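Local atomic coordinates of maleylacetate reductase (Agrobacterium tumefaciens, PDB entry 3HL0), a protein that catalyses the NADH-dependent reduction of maleylacetate to 3-oxoadipate, probably in the breakdown of gamma-resorcylate, as a member of the iron-containing alcohol dehydrogenase family. Residues 166-171 with 254-259; 241-246 with 260-265. All blocks are in the same frame, centred on the assembly; numbering follows the deposited sequence.

Interaction 1 (166-171 with 254-259); sequences SMTSGL and PHAETH. With NAD (nicotinamide-adenine-dinucleotide), chain D.
T168 and A256 meet where helices 163-180 and 255-271 pass each other, their short axes 7.7 Å apart and inclined at 61°. A256 meets T168 with CB and its carbonyl oxygen: CB lies 3.6 Å from T168 OG1, and A256 O is 3.8 Å from T168 CB. A256 CB also lies 3.8 Å from the backbone S169 N; so small a side chain is consistent with the close approach of the backbones. T168 turns OG1 between its own N and carbonyl carbon (chi1 52°), where it also makes a weak hydrogen bond to A164 O. The same rotation places methyl CG2 beside E257, whose CG is 4.2 Å from it. E257 starts away from helix 163-180 but bends at chi2 (85°), bringing its carboxylate round to a water. That water donates to E257 OE2 at 2.7 Å and also hydrogen-bonds T168 OG1, linking the helices through solvent. S169 OG is instead held by Y121 N. In the first turn of helix 255-271, P254 O accepts from both T258 N and T258 OG1, which approach from opposite faces of its plane. H255 stands with its ring between NAD and H259: ribose C2D lies 3.5 Å above one face, over the ring centre, while H259 CD2 covers the opposite face near the rim. Helix-helix packing thus borders the NAD pocket of an iron-containing alcohol dehydrogenase fold, with H255 lining it.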
ATOM      1  N   SER A 166       8.858   5.961   4.967  1.00 10.69           N
ATOM      2  CA  SER A 166       9.799   6.255   6.086  1.00 10.08           C
ATOM      3  C   SER A 166       9.333   7.521   6.839  1.00  9.94           C
ATOM      4  O   SER A 166       9.324   7.548   8.108  1.00  9.19           O
ATOM      5  CB  SER A 166      11.270   6.439   5.603  1.00  9.50           C
ATOM      6  OG  SER A 166      11.734   5.191   5.067  1.00  9.90           O
HETATM    7  N   MSE A 167       8.921   8.551   6.093  1.00 10.07           N
HETATM    8  CA  MSE A 167       8.489   9.814   6.711  1.00 10.65           C
HETATM    9  C   MSE A 167       7.156   9.637   7.453  1.00 11.33           C
HETATM   10  O   MSE A 167       7.027  10.065   8.601  1.00 10.89           O
HETATM   11  CB  MSE A 167       8.366  10.925   5.675  1.00 11.42           C
HETATM   12  CG  MSE A 167       9.673  11.252   4.916  1.00 13.10           C
HETATM   13 SE   MSE A 167      11.207  11.678   6.014  0.75 10.15          SE
HETATM   14  CE  MSE A 167      12.111  10.005   5.995  1.00 14.28           C
ATOM     15  N   THR A 168       6.174   9.001   6.815  1.00  9.58           N
ATOM     16  CA  THR A 168       4.858   8.911   7.476  1.00  9.61           C
ATOM     17  C   THR A 168       4.893   7.885   8.623  1.00  8.85           C
ATOM     18  O   THR A 168       4.285   8.123   9.690  1.00  9.22           O
ATOM     19  CB  THR A 168       3.708   8.593   6.499  1.00 10.03           C
ATOM     20  OG1 THR A 168       4.088   7.425   5.752  1.00 11.14           O
ATOM     21  CG2 THR A 168       3.554   9.775   5.554  1.00 10.92           C
ATOM     22  N   SER A 169       5.619   6.776   8.454  1.00  8.83           N
ATOM     23  CA  SER A 169       5.750   5.844   9.554  1.00  9.40           C
ATOM     24  C   SER A 169       6.516   6.518  10.703  1.00  8.12           C
ATOM     25  O   SER A 169       6.196   6.276  11.881  1.00  8.27           O
ATOM     26  CB  SER A 169       6.507   4.581   9.073  1.00  9.65           C
ATOM     27  OG  SER A 169       6.571   3.580  10.143  1.00 10.70           O
ATOM     28  N   GLY A 170       7.504   7.372  10.380  1.00  7.80           N
ATOM     29  CA  GLY A 170       8.279   8.092  11.428  1.00  7.49           C
ATOM     30  C   GLY A 170       7.344   9.010  12.191  1.00  7.11           C
ATOM     31  O   GLY A 170       7.424   9.111  13.418  1.00  8.36           O
ATOM     32  N   LEU A 171       6.422   9.701  11.472  1.00  6.72           N
ATOM     33  CA  LEU A 171       5.432  10.524  12.174  1.00  8.68           C
ATOM     34  C   LEU A 171       4.446   9.700  13.009  1.00  7.34           C
ATOM     35  O   LEU A 171       4.002  10.167  14.068  1.00  7.97           O
ATOM     36  CB  LEU A 171       4.691  11.477  11.199  1.00  8.50           C
ATOM     37  CG  LEU A 171       5.585  12.573  10.608  1.00  9.67           C
ATOM     38  CD1 LEU A 171       4.888  13.135   9.333  1.00 12.20           C
ATOM     39  CD2 LEU A 171       5.811  13.677  11.627  1.00 12.76           C
ATOM     40  N   PRO A 254      -5.114   5.096   4.283  1.00 13.37           N
ATOM     41  CA  PRO A 254      -3.785   4.556   4.512  1.00 13.95           C
ATOM     42  C   PRO A 254      -3.347   4.888   5.959  1.00 13.53           C
ATOM     43  O   PRO A 254      -3.461   6.033   6.376  1.00 13.62           O
ATOM     44  CB  PRO A 254      -2.921   5.316   3.502  1.00 15.16           C
ATOM     45  CG  PRO A 254      -3.847   5.733   2.429  1.00 16.81           C
ATOM     46  CD  PRO A 254      -5.148   6.025   3.140  1.00 14.09           C
ATOM     47  N   HIS A 255      -2.827   3.899   6.656  1.00 12.72           N
ATOM     48  CA  HIS A 255      -2.586   4.015   8.116  1.00 12.07           C
ATOM     49  C   HIS A 255      -1.569   5.111   8.504  1.00 11.38           C
ATOM     50  O   HIS A 255      -1.918   6.096   9.214  1.00 10.45           O
ATOM     51  CB  HIS A 255      -2.102   2.675   8.664  1.00 14.13           C
ATOM     52  CG  HIS A 255      -1.616   2.764  10.061  1.00 14.62           C
ATOM     53  ND1 HIS A 255      -2.483   2.762  11.129  1.00 18.43           N
ATOM     54  CD2 HIS A 255      -0.368   2.905  10.572  1.00 18.03           C
ATOM     55  CE1 HIS A 255      -1.783   2.875  12.251  1.00 16.04           C
ATOM     56  NE2 HIS A 255      -0.502   2.939  11.938  1.00 18.04           N
ATOM     57  N   ALA A 256      -0.320   4.957   8.059  1.00 10.72           N
ATOM     58  CA  ALA A 256       0.714   5.887   8.508  1.00  9.48           C
ATOM     59  C   ALA A 256       0.409   7.305   8.035  1.00  8.70           C
ATOM     60  O   ALA A 256       0.624   8.285   8.753  1.00  9.04           O
ATOM     61  CB  ALA A 256       2.106   5.440   7.988  1.00 10.51           C
ATOM     62  N   GLU A 257      -0.163   7.428   6.834  1.00  9.21           N
ATOM     63  CA  GLU A 257      -0.487   8.745   6.294  1.00  9.34           C
ATOM     64  C   GLU A 257      -1.564   9.456   7.102  1.00  8.83           C
ATOM     65  O   GLU A 257      -1.518  10.675   7.221  1.00  8.61           O
ATOM     66  CB  GLU A 257      -1.036   8.578   4.880  1.00 10.70           C
ATOM     67  CG  GLU A 257       0.037   8.279   3.825  1.00 14.69           C
ATOM     68  CD  GLU A 257       0.404   6.796   3.698  1.00 20.60           C
ATOM     69  OE1 GLU A 257       0.053   5.929   4.550  1.00 17.27           O
ATOM     70  OE2 GLU A 257       1.047   6.476   2.665  1.00 27.24           O
ATOM     71  N   THR A 258      -2.517   8.691   7.617  1.00  8.69           N
ATOM     72  CA  THR A 258      -3.586   9.265   8.477  1.00  8.95           C
ATOM     73  C   THR A 258      -2.979   9.887   9.750  1.00  8.70           C
ATOM     74  O   THR A 258      -3.292  11.018  10.112  1.00  8.76           O
ATOM     75  CB  THR A 258      -4.617   8.206   8.846  1.00  9.53           C
ATOM     76  OG1 THR A 258      -5.214   7.720   7.631  1.00 11.91           O
ATOM     77  CG2 THR A 258      -5.736   8.813   9.700  1.00 10.97           C
ATOM     78  N   HIS A 259      -2.033   9.159  10.336  1.00  8.98           N
ATOM     79  CA  HIS A 259      -1.289   9.703  11.501  1.00  8.28           C
ATOM     80  C   HIS A 259      -0.515  10.948  11.152  1.00  7.59           C
ATOM     81  O   HIS A 259      -0.566  11.916  11.861  1.00  7.99           O
ATOM     82  CB  HIS A 259      -0.317   8.675  12.035  1.00  8.56           C
ATOM     83  CG  HIS A 259      -0.965   7.667  12.891  1.00  9.42           C
ATOM     84  ND1 HIS A 259      -1.019   7.779  14.260  1.00 11.26           N
ATOM     85  CD2 HIS A 259      -1.634   6.529  12.569  1.00 11.16           C
ATOM     86  CE1 HIS A 259      -1.713   6.760  14.747  1.00 13.00           C
ATOM     87  NE2 HIS A 259      -2.094   5.987  13.741  1.00 14.93           N
TER
HETATM   88  PA  NAD D 402       2.887  -2.132   6.843  1.00 18.28           P
HETATM   89  O1A NAD D 402       3.399  -3.170   7.780  1.00 16.69           O
HETATM   90  O2A NAD D 402       1.465  -2.199   6.438  1.00 20.49           O
HETATM   91  O5B NAD D 402       3.907  -2.012   5.623  1.00 19.35           O
HETATM   92  C5B NAD D 402       3.497  -1.291   4.455  1.00 21.86           C
HETATM   93  C4B NAD D 402       4.263  -1.866   3.273  1.00 20.35           C
HETATM   94  O4B NAD D 402       5.644  -1.533   3.413  1.00 22.16           O
HETATM   95  C3B NAD D 402       4.151  -3.400   3.201  1.00 21.82           C
HETATM   96  O3B NAD D 402       3.924  -3.858   1.856  1.00 26.20           O
HETATM   97  C2B NAD D 402       5.507  -3.834   3.708  1.00 21.87           C
HETATM   98  O2B NAD D 402       5.918  -5.087   3.200  1.00 19.52           O
HETATM   99  C1B NAD D 402       6.429  -2.702   3.233  1.00 18.62           C
HETATM  100  N9A NAD D 402       7.670  -2.580   4.035  1.00 18.30           N
HETATM  101  C8A NAD D 402       7.768  -2.498   5.411  1.00 19.30           C
HETATM  102  N7A NAD D 402       9.074  -2.387   5.749  1.00 17.61           N
HETATM  103  C5A NAD D 402       9.834  -2.413   4.610  1.00 18.67           C
HETATM  104  C6A NAD D 402      11.209  -2.346   4.390  1.00 20.87           C
HETATM  105  N6A NAD D 402      12.109  -1.944   5.324  1.00 17.06           N
HETATM  106  N1A NAD D 402      11.628  -2.420   3.061  1.00 19.59           N
HETATM  107  C2A NAD D 402      10.723  -2.525   2.027  1.00 21.13           C
HETATM  108  N3A NAD D 402       9.370  -2.581   2.239  1.00 20.06           N
HETATM  109  C4A NAD D 402       8.939  -2.526   3.534  1.00 18.54           C
HETATM  110  O3  NAD D 402       3.015  -0.641   7.500  1.00 15.23           O
HETATM  111  PN  NAD D 402       3.139  -0.171   9.048  1.00 15.51           P
HETATM  112  O1N NAD D 402       2.793   1.281   9.021  1.00 15.41           O
HETATM  113  O2N NAD D 402       4.459  -0.612   9.493  1.00 14.13           O
HETATM  114  O5D NAD D 402       1.989  -0.951   9.841  1.00 15.61           O
HETATM  115  C5D NAD D 402       0.622  -0.552   9.782  1.00 18.01           C
HETATM  116  C4D NAD D 402      -0.191  -1.645  10.476  1.00 18.92           C
HETATM  117  O4D NAD D 402       0.344  -1.835  11.778  1.00 17.82           O
HETATM  118  C3D NAD D 402      -1.631  -1.183  10.665  1.00 19.47           C
HETATM  119  O3D NAD D 402      -2.473  -2.343  10.587  1.00 19.40           O
HETATM  120  C2D NAD D 402      -1.619  -0.616  12.065  1.00 20.29           C
HETATM  121  O2D NAD D 402      -2.898  -0.577  12.700  1.00 20.37           O
HETATM  122  C1D NAD D 402      -0.654  -1.562  12.754  1.00 18.47           C
HETATM  123  N1N NAD D 402      -0.033  -1.000  13.946  1.00 19.70           N
HETATM  124  C2N NAD D 402      -0.258  -1.658  15.118  1.00 18.89           C
HETATM  125  C3N NAD D 402       0.306  -1.168  16.277  1.00 19.64           C
HETATM  126  C7N NAD D 402       0.027  -1.980  17.474  1.00 20.23           C
HETATM  127  O7N NAD D 402       0.649  -1.551  18.584  1.00 17.11           O
HETATM  128  N7N NAD D 402      -0.796  -3.056  17.434  1.00 18.78           N
HETATM  129  C4N NAD D 402       1.164  -0.013  16.293  1.00 19.06           C
HETATM  130  C5N NAD D 402       1.375   0.648  15.081  1.00 19.02           C
HETATM  131  C6N NAD D 402       0.764   0.146  13.917  1.00 18.67           C
HETATM  132  O   HOH W   1       3.533   7.403   2.956  1.00 20.50           O

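Interaction 2 (241-246 with 260-265)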
ATOM      1  N   HIS A 241      -4.817   8.866  18.679  1.00  7.98           N
ATOM      2  CA  HIS A 241      -4.900   7.461  18.208  1.00  8.81           C
ATOM      3  C   HIS A 241      -6.371   7.043  18.017  1.00 10.53           C
ATOM      4  O   HIS A 241      -6.656   6.282  17.104  1.00 11.22           O
ATOM      5  CB  HIS A 241      -4.118   6.524  19.154  1.00  9.72           C
ATOM      6  CG  HIS A 241      -2.629   6.739  19.114  1.00  8.73           C
ATOM      7  ND1 HIS A 241      -2.026   7.842  19.683  1.00  8.94           N
ATOM      8  CD2 HIS A 241      -1.634   5.995  18.575  1.00 10.29           C
ATOM      9  CE1 HIS A 241      -0.714   7.770  19.485  1.00  7.29           C
ATOM     10  NE2 HIS A 241      -0.449   6.666  18.802  1.00  9.57           N
ATOM     11  N   LYS A 242      -7.277   7.522  18.866  1.00 10.52           N
ATOM     12  CA  LYS A 242      -8.718   7.193  18.697  1.00 10.99           C
ATOM     13  C   LYS A 242      -9.260   7.715  17.376  1.00 11.57           C
ATOM     14  O   LYS A 242      -9.913   6.972  16.632  1.00 11.13           O
ATOM     15  CB  LYS A 242      -9.516   7.731  19.866  1.00 12.50           C
ATOM     16  CG  LYS A 242      -9.173   7.005  21.187  1.00 18.22           C
ATOM     17  CD  LYS A 242      -9.892   5.664  21.298  1.00 25.18           C
ATOM     18  CE  LYS A 242      -9.965   5.185  22.738  1.00 29.57           C
ATOM     19  NZ  LYS A 242      -8.643   4.648  23.208  1.00 33.37           N
ATOM     20  N   LEU A 243      -8.929   8.960  17.056  1.00 10.46           N
ATOM     21  CA  LEU A 243      -9.414   9.571  15.814  1.00 11.19           C
ATOM     22  C   LEU A 243      -8.820   8.871  14.602  1.00 11.88           C
ATOM     23  O   LEU A 243      -9.531   8.665  13.613  1.00 12.17           O
ATOM     24  CB  LEU A 243      -9.160  11.075  15.806  1.00 11.06           C
ATOM     25  CG  LEU A 243      -9.729  11.884  14.641  1.00 12.35           C
ATOM     26  CD1 LEU A 243     -11.279  11.709  14.689  1.00 14.66           C
ATOM     27  CD2 LEU A 243      -9.329  13.341  14.802  1.00 14.30           C
ATOM     28  N   CYS A 244      -7.536   8.496  14.641  1.00 10.73           N
ATOM     29  CA  CYS A 244      -6.949   7.810  13.501  1.00 11.82           C
ATOM     30  C   CYS A 244      -7.639   6.457  13.302  1.00 12.36           C
ATOM     31  O   CYS A 244      -7.906   6.042  12.176  1.00 12.80           O
ATOM     32  CB  CYS A 244      -5.454   7.557  13.695  1.00 12.12           C
ATOM     33  SG  CYS A 244      -4.441   9.039  13.566  1.00 14.31           S
ATOM     34  N   HIS A 245      -7.941   5.776  14.402  0.50 12.13           N
ATOM     35  CA  HIS A 245      -8.625   4.497  14.297  0.50 13.65           C
ATOM     36  C   HIS A 245     -10.032   4.673  13.716  0.50 13.24           C
ATOM     37  O   HIS A 245     -10.447   3.877  12.866  0.50 13.57           O
ATOM     38  CB  HIS A 245      -8.669   3.783  15.657  0.50 14.01           C
ATOM     39  CG  HIS A 245      -9.305   2.425  15.611  0.50 16.19           C
ATOM     40  ND1 HIS A 245     -10.644   2.219  15.864  0.50 20.42           N
ATOM     41  CD2 HIS A 245      -8.777   1.204  15.359  0.50 18.06           C
ATOM     42  CE1 HIS A 245     -10.921   0.930  15.750  0.50 20.60           C
ATOM     43  NE2 HIS A 245      -9.805   0.292  15.444  0.50 20.56           N
ATOM     44  N   THR A 246     -10.745   5.708  14.139  1.00 13.49           N
ATOM     45  CA  THR A 246     -12.106   5.982  13.614  1.00 15.23           C
ATOM     46  C   THR A 246     -12.063   6.273  12.128  1.00 16.24           C
ATOM     47  O   THR A 246     -12.799   5.673  11.338  1.00 15.89           O
ATOM     48  CB  THR A 246     -12.740   7.187  14.319  1.00 16.73           C
ATOM     49  OG1 THR A 246     -12.914   6.837  15.682  1.00 20.66           O
ATOM     50  CG2 THR A 246     -14.057   7.563  13.677  1.00 19.34           C
ATOM     51  N   ALA A 260       0.153  10.952   9.999  1.00  7.87           N
ATOM     52  CA  ALA A 260       0.934  12.110   9.631  1.00  7.52           C
ATOM     53  C   ALA A 260       0.078  13.343   9.411  1.00  8.52           C
ATOM     54  O   ALA A 260       0.420  14.431   9.845  1.00 10.04           O
ATOM     55  CB  ALA A 260       1.740  11.810   8.325  1.00  8.85           C
ATOM     56  N   VAL A 261      -1.053  13.146   8.734  1.00  7.63           N
ATOM     57  CA  VAL A 261      -1.950  14.277   8.483  1.00  8.52           C
ATOM     58  C   VAL A 261      -2.585  14.858   9.755  1.00  8.29           C
ATOM     59  O   VAL A 261      -2.645  16.093   9.926  1.00  8.68           O
ATOM     60  CB  VAL A 261      -3.025  13.895   7.465  1.00  8.50           C
ATOM     61  CG1 VAL A 261      -4.057  15.041   7.319  1.00  9.96           C
ATOM     62  CG2 VAL A 261      -2.365  13.664   6.114  1.00 10.85           C
ATOM     63  N   LEU A 262      -3.055  13.959  10.619  1.00  7.82           N
ATOM     64  CA  LEU A 262      -3.826  14.406  11.801  1.00  7.70           C
ATOM     65  C   LEU A 262      -2.928  14.950  12.908  1.00  7.77           C
ATOM     66  O   LEU A 262      -3.398  15.789  13.669  1.00  8.25           O
ATOM     67  CB  LEU A 262      -4.707  13.267  12.353  1.00  8.18           C
ATOM     68  CG  LEU A 262      -5.959  12.987  11.481  1.00 11.24           C
ATOM     69  CD1 LEU A 262      -6.674  11.777  12.069  1.00 15.14           C
ATOM     70  CD2 LEU A 262      -6.856  14.169  11.443  1.00 12.61           C
ATOM     71  N   LEU A 263      -1.708  14.416  13.036  1.00  7.21           N
ATOM     72  CA  LEU A 263      -0.901  14.663  14.282  1.00  8.71           C
ATOM     73  C   LEU A 263      -0.775  16.169  14.666  1.00  8.14           C
ATOM     74  O   LEU A 263      -0.972  16.520  15.830  1.00  9.52           O
ATOM     75  CB  LEU A 263       0.458  13.969  14.215  1.00  8.59           C
ATOM     76  CG  LEU A 263       1.213  14.036  15.559  1.00 10.05           C
ATOM     77  CD1 LEU A 263       0.487  13.361  16.723  1.00 12.14           C
ATOM     78  CD2 LEU A 263       2.598  13.469  15.294  1.00 12.97           C
ATOM     79  N   PRO A 264      -0.526  17.076  13.709  1.00  8.54           N
ATOM     80  CA  PRO A 264      -0.381  18.486  14.145  1.00  8.39           C
ATOM     81  C   PRO A 264      -1.689  19.046  14.746  1.00  8.76           C
ATOM     82  O   PRO A 264      -1.630  19.882  15.629  1.00 10.18           O
ATOM     83  CB  PRO A 264      -0.035  19.230  12.847  1.00  9.38           C
ATOM     84  CG  PRO A 264       0.642  18.164  11.983  1.00  7.82           C
ATOM     85  CD  PRO A 264      -0.138  16.886  12.291  1.00  8.36           C
ATOM     86  N   HIS A 265      -2.825  18.577  14.245  1.00  8.01           N
ATOM     87  CA  HIS A 265      -4.149  19.068  14.645  1.00  7.48           C
ATOM     88  C   HIS A 265      -4.608  18.466  15.932  1.00  8.58           C
ATOM     89  O   HIS A 265      -5.218  19.170  16.723  1.00  9.47           O
ATOM     90  CB  HIS A 265      -5.127  18.744  13.518  1.00  9.09           C
ATOM     91  CG  HIS A 265      -4.689  19.341  12.227  1.00  9.50           C
ATOM     92  ND1 HIS A 265      -4.795  20.690  11.967  1.00 11.72           N
ATOM     93  CD2 HIS A 265      -4.059  18.787  11.164  1.00  9.93           C
ATOM     94  CE1 HIS A 265      -4.261  20.933  10.781  1.00 11.32           C
ATOM     95  NE2 HIS A 265      -3.813  19.799  10.271  1.00 12.03           N
TER
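L262 reaches out from helix 255-271 and sets a single methyl, CD1, against both L243 and C244 of helix 239-251. The contact across the two segments is apolar. L262 CD1 lies 3.8 Å from C244 SG and 4.0 Å from L243 CG, with branch L243 CD2 only slightly farther from the same methyl at 4.1 Å. The two leucine side chains lie at about a right angle to each other, so the end of L262 meets the branch point of L243 rather than running alongside it. Two different first torsions produce the meeting: L243 swings CG opposite its backbone N (chi1 -174°), whereas L262 sets CG opposite its carbonyl carbon (chi1 -75°). The backbones stay well apart, C244 CA and L262 CA being 7.5 Å from each other, and side chains alone bridge the interval.

Backbone bonding differs between the partners. Helix 239-251 is regular here, as H245 N to H241 O at 3.0 Å and T246 N to K242 O at 2.9 Å indicate. Helix 255-271 is kinked near P264: P264 has no N-H to donate, and H265 N does not bond to the turn before but makes a weak bond to L262 O.

Polar and ring interactions point out of the pair. H241 is gripped at both ring nitrogens, ND1 by E179 and NE2 by H176, which fixes its rotation against helix 163-180, while K242 makes a cation-pi contact with Y328.

The contact joins two consecutive helices of the all-helical region between residues 163 and 348. Helix 336-348 packs on both leucines, through L342 against L243 and A346 against L262. A260 and L263 of the same segment as L262 face helix 163-180, at T168 and A175.

In the fold
Helix 255-271 serves both interactions: residues 254-259 pack on helix 163-180 in interaction 1 and L262 on helix 239-251 in interaction 2; the two centres are 10 Å apart. They also touch directly. A260 CB fits beside L171 CD1 at 3.6 Å and T168 CG2 at 3.9 Å, and H259 NE2 lies 3.7 Å from C244 CB. H259 further meets H241 edge-to-face, so it touches helix 239-251 as well. Interaction 1 borders the cofactor itself, whereas interaction 2 lies farther from it, with the C244 side chain about 9 Å from NAD.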